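Local atomic coordinates of putative nucleoside-diphosphate-sugar epimerase (Staphylococcus aureus subsp. aureus, PDB entry 3E48), a protein that is of unknown function but is probably a nucleoside-diphosphate-sugar epimerase relative that binds NAD(P) through a Rossmann-type domain. Residues B[23-28]-B[180-185]; B[10-15]-B[176-181]; B[261-264]-B[268-271]; B[2-7]-B[47-52]. All coordinates share one frame; numbering follows the deposited sequence.

Contact 1. Residues B[23-28]-B[180-185]; sequences NHIDHF and GVIAII
I25 and I182 meet where the first helix of a Rossmann fold ends and the chain turns back toward the sheet. The turn is a Schellman motif: H24, with positive phi, is its C-prime residue, and the N-H groups of I25 and H24 return to the carbonyls of A20 and I21. The reversal points the I25 side chain toward helix 174-186. Its CG1 arm runs straight out from the backbone (chi2 177°), so that CD1 is the atom that touches. I182 answers with an arm folded at chi2 (-66°), and the two CD1 atoms, of I25 and I182, come within 4.1 Å. This apolar pair is the close part of the contact, and it continues inward: I182 also packs on I16 and Q19 of helix 11-22, and I25 on A20 and on I3 of the first strand. The packing is looser around it. The nearest approach of I25 CD1 to I185 CG2 is 4.5 Å, and F28 CE2 lies 4.7 Å from I185 CD1. N23, the first residue to leave the helix, lays its side chain against the CG2 branch of I182 at the margin. No hydrogen bond joins the two segments. On the solvent side H24, D26 and H27 turn outward, and there D26 OD2 sits 3.0 Å above one face of the H27 ring, displaced toward its rim.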
loop_
_atom_site.group_PDB
_atom_site.type_symbol
_atom_site.label_atom_id
_atom_site.label_comp_id
_atom_site.label_asym_id
_atom_site.label_seq_id
_atom_site.Cartn_x
_atom_site.Cartn_y
_atom_site.Cartn_z
ATOM N N ASN B 23 30.638 -14.296 -5.717
ATOM C CA ASN B 23 30.885 -14.302 -4.275
ATOM C C ASN B 23 30.856 -15.707 -3.688
ATOM O O ASN B 23 30.924 -15.884 -2.472
ATOM C CB ASN B 23 29.860 -13.429 -3.543
ATOM C CG ASN B 23 30.136 -11.947 -3.705
ATOM O OD1 ASN B 23 29.803 -11.342 -4.727
ATOM N ND2 ASN B 23 30.767 -11.357 -2.695
ATOM N N HIS B 24 30.739 -16.698 -4.564
ATOM C CA HIS B 24 30.713 -18.100 -4.166
ATOM C C HIS B 24 29.655 -18.409 -3.101
ATOM O O HIS B 24 29.928 -19.105 -2.120
ATOM C CB HIS B 24 32.107 -18.506 -3.671
ATOM C CG HIS B 24 33.213 -18.136 -4.615
ATOM N ND1 HIS B 24 33.273 -18.599 -5.912
ATOM C CD2 HIS B 24 34.299 -17.341 -4.451
ATOM C CE1 HIS B 24 34.344 -18.104 -6.508
ATOM N NE2 HIS B 24 34.984 -17.339 -5.643
ATOM N N ILE B 25 28.443 -17.891 -3.289
ATOM C CA ILE B 25 27.372 -18.150 -2.335
ATOM C C ILE B 25 26.844 -19.557 -2.601
ATOM O O ILE B 25 26.348 -19.850 -3.686
ATOM C CB ILE B 25 26.232 -17.117 -2.471
ATOM C CG1 ILE B 25 26.793 -15.705 -2.251
ATOM C CG2 ILE B 25 25.144 -17.405 -1.444
ATOM C CD1 ILE B 25 25.779 -14.590 -2.433
ATOM N N ASP B 26 26.971 -20.434 -1.612
ATOM C CA ASP B 26 26.521 -21.808 -1.778
ATOM C C ASP B 26 25.046 -21.972 -1.425
ATOM O O ASP B 26 24.441 -21.100 -0.797
ATOM C CB ASP B 26 27.377 -22.747 -0.918
ATOM C CG ASP B 26 27.318 -24.187 -1.389
ATOM O OD1 ASP B 26 27.476 -24.421 -2.607
ATOM O OD2 ASP B 26 27.125 -25.085 -0.544
ATOM N N HIS B 27 24.475 -23.097 -1.845
ATOM C CA HIS B 27 23.070 -23.408 -1.585
ATOM C C HIS B 27 22.169 -22.398 -2.296
ATOM O O HIS B 27 21.059 -22.117 -1.840
ATOM C CB HIS B 27 22.788 -23.362 -0.082
ATOM C CG HIS B 27 23.815 -24.067 0.750
ATOM N ND1 HIS B 27 24.096 -25.407 0.608
ATOM C CD2 HIS B 27 24.616 -23.617 1.745
ATOM C CE1 HIS B 27 25.026 -25.755 1.481
ATOM N NE2 HIS B 27 25.359 -24.688 2.182
ATOM N N PHE B 28 22.648 -21.874 -3.418
ATOM C CA PHE B 28 21.906 -20.880 -4.183
ATOM C C PHE B 28 21.032 -21.514 -5.259
ATOM O O PHE B 28 21.517 -22.239 -6.133
ATOM C CB PHE B 28 22.883 -19.889 -4.819
ATOM C CG PHE B 28 22.282 -18.549 -5.122
ATOM C CD1 PHE B 28 21.687 -18.296 -6.353
ATOM C CD2 PHE B 28 22.316 -17.536 -4.171
ATOM C CE1 PHE B 28 21.135 -17.047 -6.636
ATOM C CE2 PHE B 28 21.766 -16.284 -4.439
ATOM C CZ PHE B 28 21.174 -16.040 -5.678
ATOM N N GLY B 180 23.943 -4.224 -3.147
ATOM C CA GLY B 180 23.308 -4.041 -1.854
ATOM C C GLY B 180 22.542 -5.284 -1.436
ATOM O O GLY B 180 22.587 -5.691 -0.274
ATOM N N VAL B 181 21.830 -5.892 -2.382
ATOM C CA VAL B 181 21.058 -7.093 -2.092
ATOM C C VAL B 181 21.987 -8.246 -1.695
ATOM O O VAL B 181 21.702 -8.978 -0.748
ATOM C CB VAL B 181 20.185 -7.494 -3.311
ATOM C CG1 VAL B 181 19.518 -8.838 -3.073
ATOM C CG2 VAL B 181 19.118 -6.425 -3.553
ATOM N N ILE B 182 23.097 -8.392 -2.415
ATOM C CA ILE B 182 24.081 -9.436 -2.130
ATOM C C ILE B 182 24.661 -9.237 -0.728
ATOM O O ILE B 182 24.829 -10.194 0.030
ATOM C CB ILE B 182 25.234 -9.410 -3.167
ATOM C CG1 ILE B 182 24.731 -9.930 -4.523
ATOM C CG2 ILE B 182 26.427 -10.220 -2.662
ATOM C CD1 ILE B 182 24.340 -11.399 -4.537
ATOM N N ALA B 183 24.953 -7.988 -0.381
ATOM C CA ALA B 183 25.508 -7.685 0.934
ATOM C C ALA B 183 24.528 -8.102 2.026
ATOM O O ALA B 183 24.931 -8.607 3.075
ATOM C CB ALA B 183 25.821 -6.194 1.049
ATOM N N ILE B 184 23.239 -7.890 1.778
ATOM C CA ILE B 184 22.220 -8.267 2.750
ATOM C C ILE B 184 22.162 -9.787 2.878
ATOM O O ILE B 184 22.173 -10.324 3.984
ATOM C CB ILE B 184 20.835 -7.737 2.336
ATOM C CG1 ILE B 184 20.860 -6.205 2.340
ATOM C CG2 ILE B 184 19.760 -8.272 3.280
ATOM C CD1 ILE B 184 19.583 -5.560 1.841
ATOM N N ILE B 185 22.118 -10.470 1.738
ATOM C CA ILE B 185 22.057 -11.927 1.711
ATOM C C ILE B 185 23.212 -12.567 2.478
ATOM O O ILE B 185 23.004 -13.477 3.283
ATOM C CB ILE B 185 22.074 -12.460 0.248
ATOM C CG1 ILE B 185 20.786 -12.053 -0.471
ATOM C CG2 ILE B 185 22.209 -13.984 0.243
ATOM C CD1 ILE B 185 20.770 -12.398 -1.956
#

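Contact 2. Residues B[10-15]-B[176-181]; sequences GHLGTH and DIARGV
The glycine-rich turn that opens a Rossmann fold leads into helix 11-22, and L12 and H15 on its first turns pack against I177 and A178 of helix 174-186. With G7, G10 and G13 the turn has the GxxGxxG spacing found in NAD(P)-binding members of this superfamily, consistent with a dinucleotide site here. Segments 11-15 and 176-181 cross at -54°, with axes 9.1 Å apart. L12 holds CG anti to its backbone N (chi1 175°), which sends CD1 across to I177 CG2 at 3.8 Å; the two side chains meet at about a right angle. One turn on, the closest touch is between beta carbons, H15 CB to A178 CB at 3.6 Å; H15 and A178 also have the nearest CA atoms (5.9 Å). Strand 134-143 completes the apolar cluster through M140 and Y143, which touch both L12 and I177. At the helix start, T14 N and T14 OG1 (2.8 Å) grip G10 O from opposite faces of its carbonyl plane. Nothing polar bridges the two segments, so their fit depends on methyl and methylene shape, while the charged ends of R179 and D176, joined by a weak salt bridge, go to D268 and Q271 N respectively.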
loop_
_atom_site.group_PDB
_atom_site.type_symbol
_atom_site.label_atom_id
_atom_site.label_comp_id
_atom_site.label_asym_id
_atom_site.label_seq_id
_atom_site.Cartn_x
_atom_site.Cartn_y
_atom_site.Cartn_z
ATOM N N GLY B 10 15.735 -12.157 -15.103
ATOM C CA GLY B 10 15.356 -10.799 -15.459
ATOM C C GLY B 10 16.579 -9.902 -15.425
ATOM O O GLY B 10 17.668 -10.351 -15.075
ATOM N N HIS B 11 16.416 -8.632 -15.781
ATOM C CA HIS B 11 17.548 -7.712 -15.778
ATOM C C HIS B 11 18.218 -7.634 -14.416
ATOM O O HIS B 11 19.420 -7.865 -14.297
ATOM C CB HIS B 11 17.105 -6.314 -16.211
ATOM C CG HIS B 11 16.722 -6.227 -17.654
ATOM N ND1 HIS B 11 17.582 -6.582 -18.670
ATOM C CD2 HIS B 11 15.580 -5.816 -18.254
ATOM C CE1 HIS B 11 16.987 -6.390 -19.834
ATOM N NE2 HIS B 11 15.772 -5.926 -19.610
ATOM N N LEU B 12 17.451 -7.314 -13.379
ATOM C CA LEU B 12 18.037 -7.223 -12.049
ATOM C C LEU B 12 18.469 -8.597 -11.539
ATOM O O LEU B 12 19.545 -8.737 -10.960
ATOM C CB LEU B 12 17.048 -6.589 -11.066
ATOM C CG LEU B 12 17.508 -6.557 -9.604
ATOM C CD1 LEU B 12 18.769 -5.714 -9.462
ATOM C CD2 LEU B 12 16.392 -5.988 -8.743
ATOM N N GLY B 13 17.636 -9.609 -11.762
ATOM C CA GLY B 13 17.968 -10.951 -11.307
ATOM C C GLY B 13 19.282 -11.486 -11.848
ATOM O O GLY B 13 20.006 -12.205 -11.153
ATOM N N THR B 14 19.593 -11.143 -13.091
ATOM C CA THR B 14 20.829 -11.596 -13.717
ATOM C C THR B 14 22.022 -11.001 -12.970
ATOM O O THR B 14 23.007 -11.698 -12.698
ATOM C CB THR B 14 20.853 -11.205 -15.215
ATOM O OG1 THR B 14 19.816 -11.917 -15.900
ATOM C CG2 THR B 14 22.185 -11.550 -15.848
ATOM N N HIS B 15 21.927 -9.717 -12.626
ATOM C CA HIS B 15 22.988 -9.049 -11.873
ATOM C C HIS B 15 23.207 -9.760 -10.543
ATOM O O HIS B 15 24.334 -10.109 -10.187
ATOM C CB HIS B 15 22.614 -7.588 -11.594
ATOM C CG HIS B 15 22.861 -6.671 -12.749
ATOM N ND1 HIS B 15 24.109 -6.170 -13.048
ATOM C CD2 HIS B 15 22.023 -6.181 -13.693
ATOM C CE1 HIS B 15 24.030 -5.410 -14.126
ATOM N NE2 HIS B 15 22.774 -5.401 -14.537
ATOM N N ASP B 176 24.479 -1.660 -8.742
ATOM C CA ASP B 176 24.545 -1.231 -7.347
ATOM C C ASP B 176 23.409 -1.791 -6.496
ATOM O O ASP B 176 23.603 -2.097 -5.315
ATOM C CB ASP B 176 24.578 0.299 -7.245
ATOM C CG ASP B 176 25.935 0.880 -7.624
ATOM O OD1 ASP B 176 26.939 0.133 -7.608
ATOM O OD2 ASP B 176 26.006 2.088 -7.921
ATOM N N ILE B 177 22.222 -1.928 -7.080
ATOM C CA ILE B 177 21.107 -2.491 -6.330
ATOM C C ILE B 177 21.501 -3.922 -5.996
ATOM O O ILE B 177 21.361 -4.367 -4.858
ATOM C CB ILE B 177 19.815 -2.498 -7.168
ATOM C CG1 ILE B 177 19.309 -1.063 -7.327
ATOM C CG2 ILE B 177 18.756 -3.389 -6.503
ATOM C CD1 ILE B 177 18.191 -0.922 -8.322
ATOM N N ALA B 178 22.020 -4.633 -6.993
ATOM C CA ALA B 178 22.437 -6.012 -6.789
ATOM C C ALA B 178 23.522 -6.113 -5.721
ATOM O O ALA B 178 23.505 -7.041 -4.914
ATOM C CB ALA B 178 22.923 -6.617 -8.103
ATOM N N ARG B 179 24.469 -5.177 -5.704
ATOM C CA ARG B 179 25.522 -5.240 -4.689
ATOM C C ARG B 179 24.928 -5.105 -3.288
ATOM O O ARG B 179 25.352 -5.789 -2.354
ATOM C CB ARG B 179 26.576 -4.153 -4.923
ATOM C CG ARG B 179 27.361 -4.320 -6.223
ATOM C CD ARG B 179 28.258 -3.118 -6.472
ATOM N NE ARG B 179 29.319 -3.004 -5.475
ATOM C CZ ARG B 179 30.067 -1.917 -5.305
ATOM N NH1 ARG B 179 29.868 -0.846 -6.063
ATOM N NH2 ARG B 179 31.015 -1.901 -4.383
ATOM N N GLY B 180 23.943 -4.224 -3.147
ATOM C CA GLY B 180 23.308 -4.041 -1.854
ATOM C C GLY B 180 22.542 -5.284 -1.436
ATOM O O GLY B 180 22.587 -5.691 -0.274
ATOM N N VAL B 181 21.830 -5.892 -2.382
ATOM C CA VAL B 181 21.058 -7.093 -2.092
ATOM C C VAL B 181 21.987 -8.246 -1.695
ATOM O O VAL B 181 21.702 -8.978 -0.748
ATOM C CB VAL B 181 20.185 -7.494 -3.311
ATOM C CG1 VAL B 181 19.518 -8.838 -3.073
ATOM C CG2 VAL B 181 19.118 -6.425 -3.553
#

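Contact 3. Residues B[261-264]-B[268-271]; sequences DFKQ and DQPQ
The F262 ring meets the returning chain with its CD2-CE2 side, where the carbonyl carbon of Q269 lies at the edge, near the ring plane. The planar peptide link that follows brings P270 N to 3.4 Å from F262 CE2, obliquely to the ring. P270 adds its own ring atoms, with CD at 3.7 Å from F262 CD2, as the two side chains slide past each other in opposite directions. F262 also touches D176 and R179 of helix 174-186, so that it is wedged between that helix and the loop. Holding CG anti to the backbone N (chi1 -180°) points the phenyl group at residues 268-270. D268 O is buried here with no hydrogen-bond partner in the model; what it does receive is a CA-H...O contact from K263 CA, 3.4 Å away. K263 and Q269 lie side by side at the surface and point the same way, K263 CG being 4.0 Å from Q269 NE2. The loop is held to helix 174-186, and P270 O is hydrogen-bonded to Y200 OH. This is a local chain reversal: the short helix 261-266 ends and an extended, proline-containing segment doubles back over its aromatic residue, fastened to a helix of the Rossmann domain.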
loop_
_atom_site.group_PDB
_atom_site.type_symbol
_atom_site.label_atom_id
_atom_site.label_comp_id
_atom_site.label_asym_id
_atom_site.label_seq_id
_atom_site.Cartn_x
_atom_site.Cartn_y
_atom_site.Cartn_z
ATOM N N ASP B 261 22.043 3.653 3.398
ATOM C CA ASP B 261 22.059 2.191 3.424
ATOM C C ASP B 261 23.049 1.543 2.457
ATOM O O ASP B 261 23.714 0.573 2.816
ATOM C CB ASP B 261 20.660 1.616 3.160
ATOM C CG ASP B 261 19.656 1.963 4.253
ATOM O OD1 ASP B 261 20.029 1.996 5.450
ATOM O OD2 ASP B 261 18.473 2.181 3.918
ATOM N N PHE B 262 23.147 2.052 1.233
ATOM C CA PHE B 262 24.077 1.462 0.274
ATOM C C PHE B 262 25.506 1.508 0.802
ATOM O O PHE B 262 26.212 0.498 0.809
ATOM C CB PHE B 262 24.020 2.188 -1.068
ATOM C CG PHE B 262 24.950 1.617 -2.097
ATOM C CD1 PHE B 262 24.610 0.464 -2.801
ATOM C CD2 PHE B 262 26.180 2.216 -2.348
ATOM C CE1 PHE B 262 25.482 -0.081 -3.740
ATOM C CE2 PHE B 262 27.061 1.679 -3.286
ATOM C CZ PHE B 262 26.711 0.527 -3.984
ATOM N N LYS B 263 25.932 2.687 1.243
ATOM C CA LYS B 263 27.281 2.860 1.766
ATOM C C LYS B 263 27.522 2.009 3.010
ATOM O O LYS B 263 28.594 1.431 3.170
ATOM C CB LYS B 263 27.531 4.339 2.084
ATOM C CG LYS B 263 28.995 4.694 2.339
ATOM C CD LYS B 263 29.428 4.378 3.761
ATOM C CE LYS B 263 28.711 5.276 4.764
ATOM N NZ LYS B 263 29.094 4.962 6.170
ATOM N N GLN B 264 26.530 1.924 3.889
ATOM C CA GLN B 264 26.693 1.135 5.106
ATOM C C GLN B 264 26.710 -0.363 4.813
ATOM O O GLN B 264 27.359 -1.132 5.520
ATOM C CB GLN B 264 25.581 1.456 6.107
ATOM C CG GLN B 264 25.519 2.939 6.475
ATOM C CD GLN B 264 24.510 3.237 7.565
ATOM O OE1 GLN B 264 23.403 2.696 7.568
ATOM N NE2 GLN B 264 24.879 4.117 8.487
ATOM N N ASP B 268 30.919 1.382 0.135
ATOM C CA ASP B 268 31.420 2.052 -1.056
ATOM C C ASP B 268 30.407 3.094 -1.506
ATOM O O ASP B 268 29.294 3.149 -0.984
ATOM C CB ASP B 268 31.675 1.021 -2.166
ATOM C CG ASP B 268 32.300 1.632 -3.406
ATOM O OD1 ASP B 268 33.114 2.573 -3.272
ATOM O OD2 ASP B 268 31.993 1.155 -4.520
ATOM N N GLN B 269 30.808 3.928 -2.455
ATOM C CA GLN B 269 29.940 4.970 -2.988
ATOM C C GLN B 269 29.208 4.431 -4.213
ATOM O O GLN B 269 29.778 3.673 -4.996
ATOM C CB GLN B 269 30.773 6.185 -3.400
ATOM C CG GLN B 269 31.506 6.885 -2.262
ATOM C CD GLN B 269 30.567 7.651 -1.353
ATOM O OE1 GLN B 269 29.766 8.461 -1.816
ATOM N NE2 GLN B 269 30.670 7.410 -0.052
ATOM N N PRO B 270 27.930 4.799 -4.388
ATOM C CA PRO B 270 27.203 4.309 -5.563
ATOM C C PRO B 270 27.790 4.941 -6.820
ATOM O O PRO B 270 28.375 6.020 -6.755
ATOM C CB PRO B 270 25.767 4.760 -5.295
ATOM C CG PRO B 270 25.942 5.990 -4.460
ATOM C CD PRO B 270 27.043 5.576 -3.507
ATOM N N GLN B 271 27.648 4.266 -7.955
ATOM C CA GLN B 271 28.171 4.790 -9.206
ATOM C C GLN B 271 27.302 5.932 -9.725
ATOM O O GLN B 271 26.077 5.819 -9.768
ATOM C CB GLN B 271 28.243 3.687 -10.261
ATOM C CG GLN B 271 28.963 4.123 -11.522
ATOM C CD GLN B 271 29.077 3.017 -12.551
ATOM O OE1 GLN B 271 29.913 3.084 -13.458
ATOM N NE2 GLN B 271 28.235 1.999 -12.427
#

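Contact 4. Residues B[2-7]-B[47-52]; sequences NIMLTG and SVRQLD
M4, present as selenomethionine, reaches across to R49, and two residues further along each chain T6 meets L51. Strands 3-6 and 47-50 are not neighbours, because strand 28-32 runs between them and pairs with both; the contact therefore consists of side chains alone, spanning the middle strand on one face of the sheet. M4 buries the most surface. Its chain is bent at chi2 (73°) and again at chi3 (63°), and this double bend delivers the CE methyl to R49 CD at 3.9 Å. R49 is extended from CG to NE, so its aliphatic stem serves the apolar contact while its charged end travels on: NH1 bonds to the carbonyls of A62 and K64, around the end of helix 56-63. M66 lies against both M4 and R49. L51 sends CD2 to T6 CG2, 3.8 Å away, and it also packs on S58, M59 and A62 of the same helix. T6 splits its branches: CG2 packs on L51, whereas OG1 (chi1 67°) is hydrogen-bonded to Y53 OH. The parallel order 47-50, 28-32, 3-6, with helix 56-63 packed against L51 and receiving the end of R49, is that of the first half of a classical Rossmann fold; strand 68-71, on the far side of 3-6, begins the second, and the first strand runs into the glycine-rich turn beginning at G7.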
loop_
_atom_site.group_PDB
_atom_site.type_symbol
_atom_site.label_atom_id
_atom_site.label_comp_id
_atom_site.label_asym_id
_atom_site.label_seq_id
_atom_site.Cartn_x
_atom_site.Cartn_y
_atom_site.Cartn_z
ATOM N N ASN B 2 19.474 -22.758 2.594
ATOM C CA ASN B 2 19.109 -22.724 1.190
ATOM C C ASN B 2 18.442 -21.423 0.790
ATOM O O ASN B 2 17.404 -21.044 1.335
ATOM C CB ASN B 2 18.211 -23.915 0.870
ATOM C CG ASN B 2 18.904 -25.234 1.147
ATOM O OD1 ASN B 2 19.971 -25.511 0.592
ATOM N ND2 ASN B 2 18.316 -26.044 2.015
ATOM N N ILE B 3 19.059 -20.755 -0.181
ATOM C CA ILE B 3 18.588 -19.476 -0.692
ATOM C C ILE B 3 17.978 -19.649 -2.073
ATOM O O ILE B 3 18.521 -20.356 -2.921
ATOM C CB ILE B 3 19.747 -18.471 -0.822
ATOM C CG1 ILE B 3 20.508 -18.368 0.497
ATOM C CG2 ILE B 3 19.207 -17.108 -1.228
ATOM C CD1 ILE B 3 21.797 -17.581 0.386
HETATM N N MSE B 4 16.850 -18.985 -2.292
HETATM C CA MSE B 4 16.151 -19.047 -3.566
HETATM C C MSE B 4 15.895 -17.637 -4.095
HETATM O O MSE B 4 15.303 -16.812 -3.404
HETATM C CB MSE B 4 14.818 -19.777 -3.385
HETATM C CG MSE B 4 13.741 -19.377 -4.367
HETATM SE SE MSE B 4 14.051 -20.056 -6.144
HETATM C CE MSE B 4 13.946 -21.927 -5.720
ATOM N N LEU B 5 16.358 -17.363 -5.310
ATOM C CA LEU B 5 16.146 -16.066 -5.945
ATOM C C LEU B 5 15.121 -16.256 -7.061
ATOM O O LEU B 5 15.370 -17.013 -8.003
ATOM C CB LEU B 5 17.451 -15.541 -6.555
ATOM C CG LEU B 5 17.304 -14.253 -7.391
ATOM C CD1 LEU B 5 16.885 -13.101 -6.482
ATOM C CD2 LEU B 5 18.624 -13.921 -8.087
ATOM N N THR B 6 13.968 -15.599 -6.963
ATOM C CA THR B 6 12.963 -15.738 -8.019
ATOM C C THR B 6 13.179 -14.668 -9.085
ATOM O O THR B 6 13.714 -13.598 -8.795
ATOM C CB THR B 6 11.508 -15.619 -7.471
ATOM O OG1 THR B 6 11.273 -14.283 -7.010
ATOM C CG2 THR B 6 11.283 -16.601 -6.322
ATOM N N GLY B 7 12.768 -14.965 -10.318
ATOM C CA GLY B 7 12.929 -14.020 -11.413
ATOM C C GLY B 7 14.390 -13.749 -11.724
ATOM O O GLY B 7 14.752 -12.670 -12.188
ATOM N N SER B 47 21.167 -24.076 -8.539
ATOM C CA SER B 47 20.168 -25.090 -8.845
ATOM C C SER B 47 18.973 -24.361 -9.435
ATOM O O SER B 47 18.539 -23.340 -8.911
ATOM C CB SER B 47 19.763 -25.850 -7.583
ATOM O OG SER B 47 20.876 -26.555 -7.050
ATOM N N VAL B 48 18.450 -24.900 -10.528
ATOM C CA VAL B 48 17.341 -24.295 -11.248
ATOM C C VAL B 48 16.002 -24.997 -11.084
ATOM O O VAL B 48 15.897 -26.206 -11.289
ATOM C CB VAL B 48 17.661 -24.255 -12.754
ATOM C CG1 VAL B 48 16.556 -23.540 -13.514
ATOM C CG2 VAL B 48 19.011 -23.585 -12.975
ATOM N N ARG B 49 14.980 -24.227 -10.725
ATOM C CA ARG B 49 13.629 -24.753 -10.580
ATOM C C ARG B 49 12.707 -23.881 -11.425
ATOM O O ARG B 49 12.954 -22.685 -11.587
ATOM C CB ARG B 49 13.190 -24.718 -9.114
ATOM C CG ARG B 49 13.959 -25.694 -8.234
ATOM C CD ARG B 49 13.479 -25.664 -6.796
ATOM N NE ARG B 49 14.118 -26.715 -6.006
ATOM C CZ ARG B 49 13.938 -26.887 -4.702
ATOM N NH1 ARG B 49 13.137 -26.071 -4.028
ATOM N NH2 ARG B 49 14.559 -27.876 -4.073
ATOM N N GLN B 50 11.662 -24.487 -11.981
ATOM C CA GLN B 50 10.711 -23.751 -12.805
ATOM C C GLN B 50 9.623 -23.219 -11.885
ATOM O O GLN B 50 9.162 -23.924 -10.986
ATOM C CB GLN B 50 10.105 -24.666 -13.878
ATOM C CG GLN B 50 9.378 -23.904 -14.987
ATOM C CD GLN B 50 9.094 -24.764 -16.209
ATOM O OE1 GLN B 50 9.985 -25.439 -16.728
ATOM N NE2 GLN B 50 7.855 -24.726 -16.687
ATOM N N LEU B 51 9.212 -21.977 -12.118
ATOM C CA LEU B 51 8.203 -21.335 -11.289
ATOM C C LEU B 51 7.313 -20.381 -12.086
ATOM O O LEU B 51 7.762 -19.743 -13.038
ATOM C CB LEU B 51 8.906 -20.567 -10.164
ATOM C CG LEU B 51 8.113 -19.554 -9.340
ATOM C CD1 LEU B 51 7.034 -20.262 -8.544
ATOM C CD2 LEU B 51 9.066 -18.814 -8.409
ATOM N N ASP B 52 6.048 -20.311 -11.691
ATOM C CA ASP B 52 5.066 -19.421 -12.309
ATOM C C ASP B 52 4.462 -18.640 -11.146
ATOM O O ASP B 52 3.737 -19.204 -10.327
ATOM C CB ASP B 52 3.981 -20.243 -13.019
ATOM C CG ASP B 52 2.833 -19.388 -13.547
ATOM O OD1 ASP B 52 1.875 -19.972 -14.095
ATOM O OD2 ASP B 52 2.876 -18.144 -13.419
#

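In the fold
Contacts 1 and 2 both use helix 174-186, their centres 11 Å apart, and set it beside the start of helix 11-22 and the loop that follows its end. Contact 1 passes directly into contact 4 through the parallel sheet: H27 O lies 2.9 Å from I3 N and F28 O 3.0 Å from S47 N, both probable hydrogen bonds. Helix 174-186 also meets contact 3, reached by the salt bridge from R179 NH2 to D268 OD2 at 3.2 Å and by D176 OD2 to Q271 N at 2.7 Å. Contacts 3 and 4 stand about 28 Å apart between centres. The presumed dinucleotide-binding turn, G7 to G13, links contacts 4 and 2.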